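Local structure of oxidoreductase (Azotobacter vinelandii, 7D5N) at residues B[160-165]-B[278-283]. The protein binds NADH together with myo-inositol and, as a homolog of inositol dehydrogenase, probably carries out NAD-dependent oxidation of inositol or a related polyol. Residues are numbered along the deposited sequence; the frame is centred on the assembly and turned at random.
Sequences GELGEI and SRASLE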
ATOM      1  N   GLY B 160     -11.474  13.549 -22.288  1.00 19.89           N
ATOM      2  CA  GLY B 160     -12.564  12.557 -22.174  1.00 20.23           C
ATOM      3  C   GLY B 160     -12.083  11.182 -21.728  1.00 20.67           C
ATOM      4  O   GLY B 160     -12.853  10.218 -21.869  1.00 19.19           O
ATOM      5  N   GLU B 161     -10.886  11.073 -21.140  1.00 19.99           N
ATOM      6  CA  GLU B 161     -10.315   9.754 -20.760  1.00 21.50           C
ATOM      7  C   GLU B 161     -11.130   9.117 -19.630  1.00 20.13           C
ATOM      8  O   GLU B 161     -11.046   7.886 -19.486  1.00 19.37           O
ATOM      9  CB  GLU B 161      -8.830   9.856 -20.394  1.00 22.82           C
ATOM     10  CG  GLU B 161      -7.967  10.299 -21.566  1.00 24.71           C
ATOM     11  CD  GLU B 161      -6.467  10.409 -21.314  1.00 28.14           C
ATOM     12  OE1 GLU B 161      -5.929   9.488 -20.688  1.00 32.61           O
ATOM     13  OE2 GLU B 161      -5.832  11.434 -21.749  1.00 30.59           O
ATOM     14  N   LEU B 162     -11.910   9.886 -18.862  1.00 19.18           N
ATOM     15  CA  LEU B 162     -12.749   9.293 -17.785  1.00 17.91           C
ATOM     16  C   LEU B 162     -14.175   9.038 -18.283  1.00 17.69           C
ATOM     17  O   LEU B 162     -14.988   8.513 -17.493  1.00 15.84           O
ATOM     18  CB  LEU B 162     -12.783  10.226 -16.577  1.00 19.38           C
ATOM     19  CG  LEU B 162     -11.662  10.034 -15.557  1.00 22.84           C
ATOM     20  CD1 LEU B 162     -10.325   9.876 -16.221  1.00 23.07           C
ATOM     21  CD2 LEU B 162     -11.650  11.196 -14.573  1.00 21.95           C
ATOM     22  N   GLY B 163     -14.481   9.412 -19.523  1.00 16.73           N
ATOM     23  CA  GLY B 163     -15.870   9.442 -19.995  1.00 17.08           C
ATOM     24  C   GLY B 163     -16.592  10.639 -19.410  1.00 18.60           C
ATOM     25  O   GLY B 163     -15.943  11.677 -19.177  1.00 19.52           O
ATOM     26  N   GLU B 164     -17.894  10.513 -19.183  1.00 20.26           N
ATOM     27  CA  GLU B 164     -18.717  11.608 -18.617  1.00 21.05           C
ATOM     28  C   GLU B 164     -18.485  11.662 -17.097  1.00 20.80           C
ATOM     29  O   GLU B 164     -18.600  10.620 -16.430  1.00 18.83           O
ATOM     30  CB  GLU B 164     -20.196  11.378 -18.940  1.00 24.54           C
ATOM     31  CG  GLU B 164     -21.080  12.439 -18.291  1.00 30.01           C
ATOM     32  CD  GLU B 164     -22.557  12.460 -18.663  1.00 34.04           C
ATOM     33  OE1 GLU B 164     -23.083  11.407 -19.096  1.00 35.86           O
ATOM     34  OE2 GLU B 164     -23.193  13.533 -18.465  1.00 38.16           O
ATOM     35  N   ILE B 165     -18.189  12.832 -16.550  1.00 19.12           N
ATOM     36  CA  ILE B 165     -17.889  12.955 -15.096  1.00 19.55           C
ATOM     37  C   ILE B 165     -19.189  12.809 -14.303  1.00 18.53           C
ATOM     38  O   ILE B 165     -20.186  13.484 -14.622  1.00 16.76           O
ATOM     39  CB  ILE B 165     -17.176  14.285 -14.799  1.00 20.73           C
ATOM     40  CG1 ILE B 165     -15.924  14.453 -15.667  1.00 19.23           C
ATOM     41  CG2 ILE B 165     -16.878  14.394 -13.311  1.00 21.88           C
ATOM     42  CD1 ILE B 165     -14.975  13.301 -15.625  1.00 18.86           C
ATOM     43  N   SER B 278     -17.883   7.935 -16.243  1.00 16.50           N
ATOM     44  CA  SER B 278     -18.630   6.770 -16.764  1.00 17.17           C
ATOM     45  C   SER B 278     -17.654   5.655 -17.153  1.00 17.09           C
ATOM     46  O   SER B 278     -18.063   4.487 -17.094  1.00 18.26           O
ATOM     47  CB  SER B 278     -19.519   7.183 -17.915  1.00 17.99           C
ATOM     48  OG  SER B 278     -18.757   7.713 -18.985  1.00 18.52           O
ATOM     49  N   ARG B 279     -16.416   5.976 -17.529  1.00 18.01           N
ATOM     50  CA  ARG B 279     -15.445   4.971 -18.044  1.00 18.48           C
ATOM     51  C   ARG B 279     -14.381   4.661 -16.996  1.00 16.12           C
ATOM     52  O   ARG B 279     -13.881   3.522 -16.975  1.00 16.27           O
ATOM     53  CB  ARG B 279     -14.805   5.456 -19.349  1.00 21.77           C
ATOM     54  CG  ARG B 279     -13.566   4.670 -19.765  1.00 25.47           C
ATOM     55  CD  ARG B 279     -12.711   5.341 -20.820  1.00 27.43           C
ATOM     56  NE  ARG B 279     -11.632   4.454 -21.269  1.00 28.59           N
ATOM     57  CZ  ARG B 279     -10.317   4.723 -21.253  1.00 30.41           C
ATOM     58  NH1 ARG B 279      -9.832   5.883 -20.822  1.00 25.99           N
ATOM     59  NH2 ARG B 279      -9.477   3.809 -21.702  1.00 31.00           N
ATOM     60  N   ALA B 280     -14.004   5.626 -16.175  1.00 14.72           N
ATOM     61  CA  ALA B 280     -12.813   5.483 -15.318  1.00 13.92           C
ATOM     62  C   ALA B 280     -12.802   6.519 -14.207  1.00 14.14           C
ATOM     63  O   ALA B 280     -13.539   7.519 -14.292  1.00 13.58           O
ATOM     64  CB  ALA B 280     -11.573   5.632 -16.159  1.00 14.32           C
ATOM     65  N   SER B 281     -11.937   6.275 -13.234  1.00 14.20           N
ATOM     66  CA  SER B 281     -11.705   7.158 -12.071  1.00 15.19           C
ATOM     67  C   SER B 281     -10.224   7.546 -12.014  1.00 15.43           C
ATOM     68  O   SER B 281      -9.349   6.778 -12.477  1.00 14.78           O
ATOM     69  CB  SER B 281     -12.172   6.523 -10.792  1.00 15.45           C
ATOM     70  OG  SER B 281     -13.581   6.343 -10.794  1.00 17.74           O
ATOM     71  N   LEU B 282      -9.966   8.714 -11.435  1.00 15.19           N
ATOM     72  CA  LEU B 282      -8.615   9.191 -11.074  1.00 15.98           C
ATOM     73  C   LEU B 282      -8.630   9.456  -9.577  1.00 16.05           C
ATOM     74  O   LEU B 282      -9.675   9.898  -9.064  1.00 14.73           O
ATOM     75  CB  LEU B 282      -8.321  10.501 -11.798  1.00 18.23           C
ATOM     76  CG  LEU B 282      -8.097  10.447 -13.294  1.00 20.34           C
ATOM     77  CD1 LEU B 282      -7.814  11.853 -13.797  1.00 20.51           C
ATOM     78  CD2 LEU B 282      -6.993   9.475 -13.657  1.00 22.45           C
ATOM     79  N   GLU B 283      -7.521   9.223  -8.892  1.00 15.47           N
ATOM     80  CA  GLU B 283      -7.464   9.536  -7.456  1.00 16.39           C
ATOM     81  C   GLU B 283      -6.065  10.008  -7.131  1.00 15.70           C
ATOM     82  O   GLU B 283      -5.095   9.323  -7.507  1.00 15.86           O
ATOM     83  CB  GLU B 283      -7.843   8.355  -6.569  1.00 18.70           C
ATOM     84  CG  GLU B 283      -7.980   8.774  -5.116  1.00 19.98           C
ATOM     85  CD  GLU B 283      -8.685   7.790  -4.205  1.00 22.80           C
ATOM     86  OE1 GLU B 283      -9.529   7.027  -4.699  1.00 23.32           O
ATOM     87  OE2 GLU B 283      -8.407   7.815  -2.991  1.00 24.17           O
TER
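The carbonyl oxygen of L162 is gripped by two successive backbone amides: N of R279 lies 2.9 Å from L162 O, above the carbonyl plane, and N of A280 adds a weak, longer bond to the same atom. With CG anti to the backbone N (chi1 166°) and the chain extended to NE, the R279 guanidinium reaches alongside the turn and gives NH1 to a lone pair of E161 O at 2.7 Å, in the carbonyl plane and at the edge of the guanidinium. E164 and S278 close the other end reciprocally: N of E164 meets S278 OG at 2.9 Å, N of S278 bonds to E164 O at 2.8 Å. G163, at positive phi, passes S278 bare; a CB there would run into OG. Underneath, both methyls of L162 press on CG of L282 from one side, L162 CD1 at 3.7 Å from it, the side chains crossing at about a right angle. An alanine in place of L162 would probably leave L282 without this partner and open a gap beneath the turn. In the C-terminal alpha/beta domain, away from the NADH and inositol sites, G160 ends helix 148-158 in a Schellman motif and begins the type I turn 160-163, which leads into strand 165-173; it docks on the turn between strands 271-277 and 280-285, where V275, F294 of strand 291-296 and I157 of the helix pack against L162.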